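Local coordinates for protein tapirin (Caldicellulosiruptor hydrothermalis, PDB 6N2C) that probably binds cellulose through its C-terminal beta-helical domain, a likely means of attaching this extremely thermophilic bacterium to plant biomass, and carries a bound zinc ion, at residues G284-V289 with S304-T309; D299-S304 with N320-K325; V391-C396 with V413-E418. All blocks are in the same frame, centred on the assembly; numbering follows the deposited sequence.

Contact 1: G284-V289 with S304-T309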
ATOM      1  N   GLY A 284       3.903   7.930 -12.950  1.00 16.98           N
ATOM      2  CA  GLY A 284       4.256   7.536 -14.298  1.00 17.96           C
ATOM      3  C   GLY A 284       5.193   6.354 -14.370  1.00 16.36           C
ATOM      4  O   GLY A 284       6.081   6.214 -13.497  1.00 15.87           O
ATOM      5  N   LYS A 285       4.926   5.420 -15.279  1.00 13.83           N
ATOM      6  CA  LYS A 285       5.687   4.198 -15.395  1.00 17.09           C
ATOM      7  C   LYS A 285       5.734   3.472 -13.989  1.00 16.53           C
ATOM      8  O   LYS A 285       6.681   2.787 -13.679  1.00 17.14           O
ATOM      9  CB  LYS A 285       7.102   4.424 -15.882  1.00 22.92           C
ATOM     10  CG  LYS A 285       7.147   4.944 -17.308  1.00 27.69           C
ATOM     11  CD  LYS A 285       7.286   3.740 -18.202  1.00 40.26           C
ATOM     12  CE  LYS A 285       8.692   3.723 -18.718  1.00 45.96           C
ATOM     13  NZ  LYS A 285       8.774   4.439 -20.016  1.00 49.05           N
ATOM     14  N   ASP A 286       4.652   3.603 -13.246  1.00 17.73           N
ATOM     15  CA  ASP A 286       4.560   2.960 -11.916  1.00 16.72           C
ATOM     16  C   ASP A 286       3.532   1.816 -12.014  1.00 17.08           C
ATOM     17  O   ASP A 286       2.505   1.929 -12.718  1.00 18.27           O
ATOM     18  CB  ASP A 286       4.151   3.966 -10.874  1.00 16.21           C
ATOM     19  CG  ASP A 286       5.218   4.977 -10.581  1.00 14.66           C
ATOM     20  OD1 ASP A 286       6.426   4.604 -10.468  1.00 18.19           O
ATOM     21  OD2 ASP A 286       4.826   6.127 -10.261  1.00 17.87           O
ATOM     22  N   GLU A 287       3.803   0.741 -11.251  1.00 15.61           N
ATOM     23  CA  GLU A 287       2.912  -0.411 -11.250  1.00 16.91           C
ATOM     24  C   GLU A 287       2.515  -0.796  -9.857  1.00 15.91           C
ATOM     25  O   GLU A 287       3.370  -0.887  -8.995  1.00 16.11           O
ATOM     26  CB  GLU A 287       3.654  -1.586 -11.880  1.00 19.85           C
ATOM     27  CG  GLU A 287       2.816  -2.854 -11.958  1.00 24.99           C
ATOM     28  CD  GLU A 287       3.512  -4.083 -12.582  1.00 29.86           C
ATOM     29  OE1 GLU A 287       4.740  -4.087 -12.822  1.00 38.77           O
ATOM     30  OE2 GLU A 287       2.783  -5.034 -12.916  1.00 31.50           O
ATOM     31  N   ILE A 288       1.231  -1.100  -9.673  1.00 14.73           N
ATOM     32  CA  ILE A 288       0.720  -1.703  -8.426  1.00 16.44           C
ATOM     33  C   ILE A 288       0.112  -3.019  -8.864  1.00 16.65           C
ATOM     34  O   ILE A 288      -0.716  -3.060  -9.787  1.00 19.75           O
ATOM     35  CB  ILE A 288      -0.315  -0.833  -7.805  1.00 16.78           C
ATOM     36  CG1 ILE A 288       0.352   0.461  -7.311  1.00 16.86           C
ATOM     37  CG2 ILE A 288      -0.915  -1.550  -6.576  1.00 19.51           C
ATOM     38  CD1 ILE A 288      -0.549   1.322  -6.538  1.00 17.43           C
ATOM     39  N   VAL A 289       0.491  -4.115  -8.235  1.00 15.39           N
ATOM     40  CA  VAL A 289      -0.267  -5.364  -8.420  1.00 17.65           C
ATOM     41  C   VAL A 289      -0.905  -5.722  -7.059  1.00 18.32           C
ATOM     42  O   VAL A 289      -0.169  -5.902  -6.103  1.00 17.17           O
ATOM     43  CB  VAL A 289       0.706  -6.522  -8.755  1.00 21.12           C
ATOM     44  CG1 VAL A 289      -0.087  -7.833  -8.993  1.00 22.29           C
ATOM     45  CG2 VAL A 289       1.547  -6.221  -9.984  1.00 26.54           C
ATOM     46  N   SER A 304       2.460   8.510 -17.793  1.00 18.99           N
ATOM     47  CA  SER A 304       1.854   7.572 -18.659  1.00 18.32           C
ATOM     48  C   SER A 304       2.479   6.242 -18.368  1.00 19.36           C
ATOM     49  O   SER A 304       3.471   6.125 -17.655  1.00 21.44           O
ATOM     50  CB  SER A 304       2.027   7.983 -20.166  1.00 20.20           C
ATOM     51  OG  SER A 304       3.423   7.851 -20.535  1.00 22.46           O
ATOM     52  N   SER A 305       1.881   5.199 -18.933  0.60 19.14           N
ATOM     53  CA  SER A 305       2.382   3.857 -18.846  0.60 19.78           C
ATOM     54  C   SER A 305       2.399   3.326 -17.403  0.60 19.22           C
ATOM     55  O   SER A 305       3.260   2.520 -17.071  0.60 18.39           O
ATOM     56  CB  SER A 305       3.759   3.731 -19.454  0.60 22.23           C
ATOM     57  OG  SER A 305       4.002   2.368 -19.718  0.60 23.81           O
ATOM     58  N   ASN A 306       1.439   3.790 -16.617  1.00 18.30           N
ATOM     59  CA  ASN A 306       1.183   3.202 -15.262  1.00 18.37           C
ATOM     60  C   ASN A 306       0.393   1.955 -15.450  1.00 18.83           C
ATOM     61  O   ASN A 306      -0.304   1.701 -16.486  1.00 17.90           O
ATOM     62  CB  ASN A 306       0.416   4.173 -14.420  1.00 16.73           C
ATOM     63  CG  ASN A 306       1.161   5.420 -14.142  1.00 15.77           C
ATOM     64  OD1 ASN A 306       2.265   5.400 -13.502  1.00 16.35           O
ATOM     65  ND2 ASN A 306       0.518   6.571 -14.442  1.00 16.25           N
ATOM     66  N   LEU A 307       0.350   1.118 -14.406  1.00 18.74           N
ATOM     67  CA  LEU A 307      -0.514  -0.062 -14.491  1.00 16.78           C
ATOM     68  C   LEU A 307      -0.937  -0.412 -13.056  1.00 17.14           C
ATOM     69  O   LEU A 307      -0.074  -0.628 -12.220  1.00 18.56           O
ATOM     70  CB  LEU A 307       0.212  -1.244 -15.069  1.00 18.87           C
ATOM     71  CG  LEU A 307      -0.570  -2.576 -15.162  1.00 20.75           C
ATOM     72  CD1 LEU A 307      -1.851  -2.381 -15.876  1.00 23.45           C
ATOM     73  CD2 LEU A 307       0.241  -3.712 -15.709  1.00 21.90           C
ATOM     74  N   VAL A 308      -2.212  -0.335 -12.782  1.00 14.96           N
ATOM     75  CA  VAL A 308      -2.772  -0.801 -11.511  1.00 14.80           C
ATOM     76  C   VAL A 308      -3.641  -2.056 -11.852  1.00 16.32           C
ATOM     77  O   VAL A 308      -4.643  -1.951 -12.545  1.00 17.73           O
ATOM     78  CB  VAL A 308      -3.626   0.226 -10.795  1.00 15.06           C
ATOM     79  CG1 VAL A 308      -4.211  -0.427  -9.539  1.00 15.40           C
ATOM     80  CG2 VAL A 308      -2.774   1.444 -10.417  1.00 15.58           C
ATOM     81  N   THR A 309      -3.173  -3.254 -11.427  1.00 14.22           N
ATOM     82  CA  THR A 309      -3.843  -4.484 -11.672  1.00 17.11           C
ATOM     83  C   THR A 309      -4.561  -4.957 -10.387  1.00 17.78           C
ATOM     84  O   THR A 309      -3.888  -5.031  -9.319  1.00 17.74           O
ATOM     85  CB  THR A 309      -2.821  -5.540 -12.114  1.00 19.68           C
ATOM     86  OG1 THR A 309      -2.213  -5.125 -13.358  1.00 21.15           O
ATOM     87  CG2 THR A 309      -3.492  -6.821 -12.347  1.00 20.56           C
TER
HETATM   88  O   HOH W   1       0.044  -4.276 -12.330  0.48 17.19           O
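N306 bridges two rungs with its side chain: its OD1 accepts the backbone N-H of D286 at 3.0 Å, the donor lying somewhat out of the amide carbonyl plane. The same OD1 approaches G284 CA to 3.0 Å, a tight fit against a residue that has no side chain. CG of N306 stands anti to its own carbonyl carbon (chi1 -64°), and the amide thereby runs alongside the carboxylate of D286, their planes 26° apart. Next to this pair, K285 N donates to S304 O at 2.9 Å, while CD of K285 rests 3.7 Å from CB of S305.

Past the turn, strands 287-289 and 307-309 lie parallel, their axes only 4° apart. L307 N to D286 O, I288 N to L307 O and T309 N to I288 O give the backbone ladder. E287 and L307 point the same way on one face, and the extended glutamate brings OE2 to within 4.0 Å of CD2 of L307. E287 OE2 also accepts a hydrogen bond from a water that donates another to I288 O; the water in turn accepts from T309 OG1 at 2.6 Å. I288 O is therefore gripped twice, by this water and by T309 N. On the other face I288 CB meets V308 CG2 at 4.2 Å.

A second shell sets the polar groups: N306 ND2 bonds to N302 O, and D286 uses OD2 for S283 OG and OD1 for N266 N. With both ends of the N306 amide engaged, its flip is fixed. Since D286 OD1 meets N266 N much as N306 OD1 meets D286 N, the two links, twenty residues apart, suggest a side-chain-to-backbone bond repeated on successive rungs, with the buried side chains of N306 and D286 each supplying the acceptor.

Contact 2: D299-S304 with N320-K325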
ATOM      1  N   ASP A 299      -5.312   7.680  -7.361  1.00 16.91           N
ATOM      2  CA  ASP A 299      -4.960   8.637  -8.466  1.00 17.36           C
ATOM      3  C   ASP A 299      -4.055   7.969  -9.473  1.00 20.15           C
ATOM      4  O   ASP A 299      -2.910   7.606  -9.161  1.00 19.16           O
ATOM      5  CB  ASP A 299      -4.332   9.923  -7.883  1.00 18.56           C
ATOM      6  CG  ASP A 299      -5.359  10.928  -7.394  1.00 20.44           C
ATOM      7  OD1 ASP A 299      -6.508  10.919  -7.820  1.00 23.20           O
ATOM      8  OD2 ASP A 299      -4.981  11.808  -6.592  1.00 24.14           O
ATOM      9  N   ILE A 300      -4.585   7.718 -10.659  1.00 16.16           N
ATOM     10  CA  ILE A 300      -3.816   7.277 -11.767  1.00 16.71           C
ATOM     11  C   ILE A 300      -3.849   8.407 -12.816  1.00 15.67           C
ATOM     12  O   ILE A 300      -4.592   8.318 -13.809  1.00 18.50           O
ATOM     13  CB  ILE A 300      -4.288   5.956 -12.359  1.00 17.26           C
ATOM     14  CG1 ILE A 300      -4.470   4.909 -11.262  1.00 18.12           C
ATOM     15  CG2 ILE A 300      -3.330   5.419 -13.413  1.00 18.96           C
ATOM     16  CD1 ILE A 300      -5.154   3.696 -11.783  1.00 17.19           C
ATOM     17  N   ARG A 301      -3.118   9.456 -12.518  1.00 17.06           N
ATOM     18  CA  ARG A 301      -3.269  10.698 -13.314  1.00 20.90           C
ATOM     19  C   ARG A 301      -1.958  11.206 -13.915  1.00 22.77           C
ATOM     20  O   ARG A 301      -1.968  11.703 -15.028  1.00 25.07           O
ATOM     21  CB  ARG A 301      -3.755  11.813 -12.441  1.00 20.49           C
ATOM     22  CG  ARG A 301      -5.115  11.541 -11.869  1.00 24.66           C
ATOM     23  CD  ARG A 301      -5.780  12.809 -11.314  1.00 27.04           C
ATOM     24  NE  ARG A 301      -5.199  13.259 -10.108  1.00 28.41           N
ATOM     25  CZ  ARG A 301      -5.609  14.308  -9.402  1.00 34.44           C
ATOM     26  NH1 ARG A 301      -6.642  15.045  -9.792  1.00 39.63           N
ATOM     27  NH2 ARG A 301      -4.992  14.629  -8.293  1.00 34.71           N
ATOM     28  N   ASN A 302      -0.889  11.107 -13.187  1.00 19.76           N
ATOM     29  CA  ASN A 302       0.416  11.596 -13.606  1.00 21.51           C
ATOM     30  C   ASN A 302       1.119  10.685 -14.575  1.00 20.15           C
ATOM     31  O   ASN A 302       1.117   9.426 -14.509  1.00 18.56           O
ATOM     32  CB  ASN A 302       1.369  11.764 -12.434  1.00 22.26           C
ATOM     33  CG  ASN A 302       0.953  12.825 -11.518  1.00 27.30           C
ATOM     34  OD1 ASN A 302       0.463  13.861 -11.983  1.00 27.19           O
ATOM     35  ND2 ASN A 302       1.095  12.598 -10.176  1.00 27.80           N
ATOM     36  N   GLY A 303       1.795  11.321 -15.558  1.00 19.46           N
ATOM     37  CA  GLY A 303       2.631  10.510 -16.464  1.00 18.78           C
ATOM     38  C   GLY A 303       1.865   9.636 -17.423  1.00 18.33           C
ATOM     39  O   GLY A 303       0.713   9.923 -17.762  1.00 22.52           O
ATOM     40  N   SER A 304       2.460   8.510 -17.793  1.00 18.99           N
ATOM     41  CA  SER A 304       1.854   7.572 -18.659  1.00 18.32           C
ATOM     42  C   SER A 304       2.479   6.242 -18.368  1.00 19.36           C
ATOM     43  O   SER A 304       3.471   6.125 -17.655  1.00 21.44           O
ATOM     44  CB  SER A 304       2.027   7.983 -20.166  1.00 20.20           C
ATOM     45  OG  SER A 304       3.423   7.851 -20.535  1.00 22.46           O
ATOM     46  N   ASN A 320      -9.570   8.293  -9.787  1.00 16.40           N
ATOM     47  CA  ASN A 320      -9.273   9.164 -10.951  1.00 17.97           C
ATOM     48  C   ASN A 320      -8.392   8.405 -11.877  1.00 18.55           C
ATOM     49  O   ASN A 320      -7.259   8.040 -11.514  1.00 17.66           O
ATOM     50  CB  ASN A 320      -8.560  10.436 -10.475  1.00 19.69           C
ATOM     51  CG  ASN A 320      -9.444  11.318  -9.708  1.00 21.43           C
ATOM     52  OD1 ASN A 320     -10.559  11.602 -10.182  1.00 26.94           O
ATOM     53  ND2 ASN A 320      -9.031  11.736  -8.480  1.00 23.18           N
ATOM     54  N   ILE A 321      -8.876   8.076 -13.056  1.00 20.74           N
ATOM     55  CA  ILE A 321      -8.042   7.464 -14.098  1.00 19.66           C
ATOM     56  C   ILE A 321      -7.933   8.494 -15.281  1.00 21.06           C
ATOM     57  O   ILE A 321      -8.897   8.651 -16.023  1.00 20.57           O
ATOM     58  CB  ILE A 321      -8.576   6.138 -14.606  1.00 20.64           C
ATOM     59  CG1 ILE A 321      -8.958   5.199 -13.453  1.00 20.50           C
ATOM     60  CG2 ILE A 321      -7.565   5.504 -15.548  1.00 21.67           C
ATOM     61  CD1 ILE A 321      -9.700   3.960 -13.899  1.00 22.86           C
ATOM     62  N   TRP A 322      -6.802   9.196 -15.370  1.00 20.51           N
ATOM     63  CA  TRP A 322      -6.587  10.245 -16.389  1.00 19.85           C
ATOM     64  C   TRP A 322      -5.440   9.899 -17.339  1.00 24.75           C
ATOM     65  O   TRP A 322      -5.116  10.673 -18.236  1.00 22.84           O
ATOM     66  CB  TRP A 322      -6.387  11.624 -15.731  1.00 22.17           C
ATOM     67  CG  TRP A 322      -7.461  12.112 -14.814  1.00 22.40           C
ATOM     68  CD1 TRP A 322      -8.507  11.425 -14.273  1.00 23.17           C
ATOM     69  CD2 TRP A 322      -7.523  13.403 -14.260  1.00 29.56           C
ATOM     70  NE1 TRP A 322      -9.233  12.233 -13.467  1.00 29.70           N
ATOM     71  CE2 TRP A 322      -8.630  13.460 -13.459  1.00 26.50           C
ATOM     72  CE3 TRP A 322      -6.753  14.548 -14.426  1.00 31.81           C
ATOM     73  CZ2 TRP A 322      -8.971  14.614 -12.740  1.00 41.44           C
ATOM     74  CZ3 TRP A 322      -7.075  15.662 -13.731  1.00 34.55           C
ATOM     75  CH2 TRP A 322      -8.179  15.703 -12.903  1.00 36.00           C
ATOM     76  N   THR A 323      -4.889   8.677 -17.210  1.00 22.59           N
ATOM     77  CA  THR A 323      -3.887   8.147 -18.051  1.00 21.53           C
ATOM     78  C   THR A 323      -3.953   6.630 -18.054  1.00 20.29           C
ATOM     79  O   THR A 323      -4.849   6.075 -17.368  1.00 18.75           O
ATOM     80  CB  THR A 323      -2.509   8.717 -17.624  1.00 21.87           C
ATOM     81  OG1 THR A 323      -1.600   8.475 -18.707  1.00 22.21           O
ATOM     82  CG2 THR A 323      -2.011   8.032 -16.288  1.00 21.07           C
ATOM     83  N   ASP A 324      -3.095   5.936 -18.788  1.00 19.92           N
ATOM     84  CA  ASP A 324      -3.103   4.486 -18.843  1.00 19.86           C
ATOM     85  C   ASP A 324      -2.403   3.974 -17.597  1.00 19.94           C
ATOM     86  O   ASP A 324      -1.366   4.538 -17.265  1.00 21.04           O
ATOM     87  CB  ASP A 324      -2.468   3.938 -20.118  1.00 24.70           C
ATOM     88  CG  ASP A 324      -1.035   4.448 -20.384  1.00 24.39           C
ATOM     89  OD1 ASP A 324      -0.716   5.673 -20.260  1.00 21.88           O
ATOM     90  OD2 ASP A 324      -0.212   3.599 -20.679  1.00 23.81           O
ATOM     91  N   LYS A 325      -2.894   2.942 -16.896  0.53 18.80           N
ATOM     92  CA  LYS A 325      -4.212   2.318 -16.986  0.53 16.69           C
ATOM     93  C   LYS A 325      -4.531   1.560 -15.665  0.53 16.10           C
ATOM     94  O   LYS A 325      -3.711   1.464 -14.755  0.53 14.01           O
ATOM     95  CB  LYS A 325      -4.319   1.337 -18.153  0.53 16.80           C
ATOM     96  CG  LYS A 325      -3.334   0.173 -18.151  0.53 18.76           C
ATOM     97  CD  LYS A 325      -3.447  -0.600 -19.473  0.53 21.70           C
ATOM     98  CE  LYS A 325      -2.351  -1.642 -19.706  0.53 24.30           C
ATOM     99  NZ  LYS A 325      -2.637  -2.494 -20.897  0.53 26.46           N
TER
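D299 and N320 form a short, straight hydrogen bond: N320 ND2 donates to D299 OD1 at 2.7 Å with an N-H...O angle of 170°, and the acceptor lies in the amide plane. The two side chains run side by side with carboxylate and amide nearly coplanar, which suits an in-plane N-H. The other carboxylate oxygen, D299 OD2, pairs with R301 NH2 at 3.3 Å, so this aspartate is shared between an amide and a guanidinium. The N320 amide has its far end held as well, because OD1 accepts from K318 NZ.

The backbone continues the pairing. I300 N donates to N320 O at 2.8 Å, and I300 O receives W322 N at 2.8 Å plus a weak, bent bond from T323 N. These are parallel bridges between consecutive rungs of a beta-helix, D299 over N320 and I300 over I321, and they stop where both chains leave their strands for the turn. There T323 takes over, its OG1 donating to G303 O at 2.9 Å and tying the second turn to the first.

Packing outside the strands is led by R301 on W322. A bend at chi3 (-73°) turns the guanidinium away from the line of the aliphatic chain, and CD sits over the middle of the indole's six-membered ring, 3.5 Å from the ring centroid in a CH-pi contact. CZ is also above that ring, 4.8 Å from its centroid, a cation-pi contact in which the guanidinium plane stands 77° to the indole rather than stacking flat. R342 makes a further cation-pi contact with W322. Towards the inside, I300 crosses T323 at about a right angle, CG2 to CG2 at 4.1 Å, while its CD1 reaches towards I321 CG1 and K325 O.

Contact 3: V391-C396 with V413-E418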
ATOM      1  N   VAL A 391     -18.995  -2.219 -22.957  1.00 20.90           N
ATOM      2  CA  VAL A 391     -19.403  -2.911 -21.775  1.00 22.13           C
ATOM      3  C   VAL A 391     -20.594  -3.769 -22.018  1.00 24.16           C
ATOM      4  O   VAL A 391     -21.189  -3.724 -23.117  1.00 24.65           O
ATOM      5  CB  VAL A 391     -19.705  -1.939 -20.623  1.00 23.42           C
ATOM      6  CG1 VAL A 391     -18.528  -1.010 -20.421  1.00 23.17           C
ATOM      7  CG2 VAL A 391     -20.914  -1.054 -20.924  1.00 23.94           C
ATOM      8  N   LYS A 392     -20.953  -4.574 -21.022  1.00 20.77           N
ATOM      9  CA  LYS A 392     -22.144  -5.421 -21.178  1.00 22.12           C
ATOM     10  C   LYS A 392     -23.416  -4.713 -20.740  1.00 23.08           C
ATOM     11  O   LYS A 392     -24.423  -4.754 -21.448  1.00 21.92           O
ATOM     12  CB  LYS A 392     -21.925  -6.708 -20.439  1.00 23.79           C
ATOM     13  CG  LYS A 392     -23.075  -7.713 -20.545  1.00 26.11           C
ATOM     14  CD  LYS A 392     -22.657  -9.119 -20.150  1.00 23.51           C
ATOM     15  CE  LYS A 392     -22.744  -9.335 -18.654  1.00 26.32           C
ATOM     16  NZ  LYS A 392     -22.181 -10.664 -18.268  1.00 26.59           N
ATOM     17  N   LYS A 393     -23.440  -4.156 -19.541  1.00 20.84           N
ATOM     18  CA  LYS A 393     -24.638  -3.498 -19.021  1.00 20.89           C
ATOM     19  C   LYS A 393     -24.285  -2.341 -18.124  1.00 19.60           C
ATOM     20  O   LYS A 393     -23.305  -2.392 -17.386  1.00 20.07           O
ATOM     21  CB  LYS A 393     -25.533  -4.491 -18.229  1.00 20.36           C
ATOM     22  CG  LYS A 393     -26.839  -3.949 -17.669  1.00 23.25           C
ATOM     23  CD  LYS A 393     -27.622  -5.010 -16.900  1.00 27.19           C
ATOM     24  CE  LYS A 393     -29.035  -4.559 -16.620  1.00 29.58           C
ATOM     25  NZ  LYS A 393     -29.752  -5.585 -15.773  1.00 37.07           N
ATOM     26  N   ILE A 394     -25.079  -1.274 -18.208  1.00 20.60           N
ATOM     27  CA  ILE A 394     -24.979  -0.177 -17.251  1.00 19.66           C
ATOM     28  C   ILE A 394     -26.343  -0.059 -16.594  1.00 21.69           C
ATOM     29  O   ILE A 394     -27.392  -0.047 -17.258  1.00 18.30           O
ATOM     30  CB  ILE A 394     -24.571   1.127 -17.915  1.00 19.39           C
ATOM     31  CG1 ILE A 394     -23.235   0.973 -18.658  1.00 21.07           C
ATOM     32  CG2 ILE A 394     -24.608   2.321 -16.971  1.00 18.92           C
ATOM     33  CD1 ILE A 394     -22.818   2.183 -19.491  1.00 21.06           C
ATOM     34  N   VAL A 395     -26.315   0.118 -15.291  1.00 19.05           N
ATOM     35  CA  VAL A 395     -27.481   0.390 -14.476  1.00 19.22           C
ATOM     36  C   VAL A 395     -27.298   1.745 -13.893  1.00 20.03           C
ATOM     37  O   VAL A 395     -26.323   1.970 -13.198  1.00 21.25           O
ATOM     38  CB  VAL A 395     -27.605  -0.686 -13.360  1.00 21.24           C
ATOM     39  CG1 VAL A 395     -28.742  -0.353 -12.412  1.00 22.39           C
ATOM     40  CG2 VAL A 395     -27.861  -2.027 -13.993  1.00 22.74           C
ATOM     41  N   CYS A 396     -28.219   2.682 -14.097  1.00 18.33           N
ATOM     42  CA  CYS A 396     -28.077   3.990 -13.546  1.00 20.12           C
ATOM     43  C   CYS A 396     -29.389   4.262 -12.748  1.00 22.63           C
ATOM     44  O   CYS A 396     -30.457   4.382 -13.356  1.00 20.51           O
ATOM     45  CB  CYS A 396     -27.876   5.067 -14.628  1.00 19.94           C
ATOM     46  SG  CYS A 396     -27.827   6.726 -13.966  1.00 22.41           S
ATOM     47  N   VAL A 413     -22.785  -1.280 -25.928  1.00 23.43           N
ATOM     48  CA  VAL A 413     -23.393  -1.887 -24.709  1.00 26.08           C
ATOM     49  C   VAL A 413     -24.162  -3.079 -25.222  1.00 26.50           C
ATOM     50  O   VAL A 413     -25.218  -2.932 -25.872  1.00 30.57           O
ATOM     51  CB  VAL A 413     -24.332  -0.925 -23.942  1.00 24.30           C
ATOM     52  CG1 VAL A 413     -24.847  -1.573 -22.648  1.00 26.58           C
ATOM     53  CG2 VAL A 413     -23.586   0.374 -23.581  1.00 25.50           C
ATOM     54  N   SER A 414     -23.667  -4.265 -24.906  1.00 23.18           N
ATOM     55  CA  SER A 414     -24.234  -5.467 -25.518  1.00 27.24           C
ATOM     56  C   SER A 414     -25.595  -5.885 -24.950  1.00 27.42           C
ATOM     57  O   SER A 414     -26.455  -6.446 -25.679  1.00 29.08           O
ATOM     58  CB  SER A 414     -23.206  -6.599 -25.481  1.00 27.46           C
ATOM     59  OG  SER A 414     -22.987  -7.023 -24.170  1.00 26.67           O
ATOM     60  N   ASP A 415     -25.867  -5.582 -23.698  1.00 22.73           N
ATOM     61  CA  ASP A 415     -27.160  -5.858 -23.112  1.00 24.08           C
ATOM     62  C   ASP A 415     -27.981  -4.563 -23.139  1.00 28.81           C
ATOM     63  O   ASP A 415     -28.768  -4.341 -24.082  1.00 26.45           O
ATOM     64  CB  ASP A 415     -27.030  -6.431 -21.705  1.00 27.10           C
ATOM     65  CG  ASP A 415     -28.367  -6.650 -20.989  1.00 28.82           C
ATOM     66  OD1 ASP A 415     -29.483  -6.597 -21.591  1.00 27.62           O
ATOM     67  OD2 ASP A 415     -28.364  -6.881 -19.743  1.00 30.31           O
ATOM     68  N   LYS A 416     -27.817  -3.686 -22.144  1.00 23.47           N
ATOM     69  CA  LYS A 416     -28.630  -2.496 -22.078  1.00 21.91           C
ATOM     70  C   LYS A 416     -28.076  -1.484 -21.124  1.00 21.86           C
ATOM     71  O   LYS A 416     -27.212  -1.826 -20.274  1.00 20.59           O
ATOM     72  CB  LYS A 416     -30.088  -2.847 -21.665  1.00 27.37           C
ATOM     73  CG  LYS A 416     -30.267  -3.389 -20.215  1.00 26.05           C
ATOM     74  CD  LYS A 416     -31.719  -3.609 -19.844  1.00 28.72           C
ATOM     75  CE  LYS A 416     -32.332  -4.770 -20.617  1.00 30.38           C
ATOM     76  NZ  LYS A 416     -31.768  -6.133 -20.379  1.00 31.54           N
ATOM     77  N   ILE A 417     -28.580  -0.251 -21.253  1.00 19.49           N
ATOM     78  CA  ILE A 417     -28.396   0.776 -20.255  1.00 19.39           C
ATOM     79  C   ILE A 417     -29.769   0.873 -19.593  1.00 20.51           C
ATOM     80  O   ILE A 417     -30.716   1.487 -20.148  1.00 21.45           O
ATOM     81  CB  ILE A 417     -27.938   2.100 -20.841  1.00 20.13           C
ATOM     82  CG1 ILE A 417     -26.585   1.953 -21.567  1.00 22.50           C
ATOM     83  CG2 ILE A 417     -27.937   3.223 -19.788  1.00 21.13           C
ATOM     84  CD1 ILE A 417     -26.210   3.144 -22.431  1.00 22.34           C
ATOM     85  N   GLU A 418     -29.886   0.323 -18.380  1.00 19.15           N
ATOM     86  CA  GLU A 418     -31.127   0.324 -17.636  1.00 17.98           C
ATOM     87  C   GLU A 418     -31.107   1.490 -16.698  1.00 20.87           C
ATOM     88  O   GLU A 418     -30.185   1.621 -15.878  1.00 20.90           O
ATOM     89  CB  GLU A 418     -31.238  -0.992 -16.867  1.00 21.24           C
ATOM     90  CG  GLU A 418     -32.539  -1.112 -16.074  1.00 23.92           C
ATOM     91  CD  GLU A 418     -32.704  -2.389 -15.296  1.00 30.27           C
ATOM     92  OE1 GLU A 418     -31.732  -3.138 -15.253  1.00 30.58           O
ATOM     93  OE2 GLU A 418     -33.837  -2.627 -14.722  1.00 28.83           O
TER
HETATM   94  O   HOH W   2     -30.053  -7.531 -17.963  1.00 33.61           O
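K393 projects from the face of the sheet beside D415 of the next rung and leans towards E418, where it can be followed atom by atom. CB is 3.8 Å from K416 O and CG comes closer to that carbonyl, at 3.4 Å. With CG anti to the backbone N (chi1 -178°) and every later torsion extended, CD passes D415 OD2 at 3.5 Å. CE then meets E418 OE1 at 3.3 Å, and NZ forms a salt bridge with the same OE1 at 3.2 Å, weak as a hydrogen bond. NZ also donates to a water at 2.9 Å, which in turn donates a hydrogen bond to D415 OD2. D415 OD1 is bound on its syn side by K416 NZ at 2.6 Å; the two lysines and two carboxylates probably offset one another's charge, while E418 OE2 is taken up by N437 ND2.

Under this charged face, I394 pairs with I417, while V391 CG2 touches V413 CG2 at 4.0 Å. Backbone bonds from I394 N to K416 O, E418 N to I394 O and C396 N to E418 O carry the register, and D415 N to K392 O joins the two corners. Corners stacked on corners, apolar residues inside and charged ones outside are the pattern of a right-handed parallel beta-helix.

Contacts 1 and 2 are interlocked, their centres 8 Å apart and their segments alternating along the chain, with S304 common to both. S305 N probably bonds to D324 OD1 at 3.0 Å, and V308 N to K325 O at 3.1 Å, so the second segment of contact 2 extends the ladder of contact 1. Contact 3 is separate: its centre lies 28 Å from that of contact 1 and 25 Å from that of contact 2, with nearest atoms of contacts 2 and 3 about 12 Å apart. All three lie away from the zinc site of H530, D532 and E551. That site sits at one end of the strand stack, and contact 3 near the other.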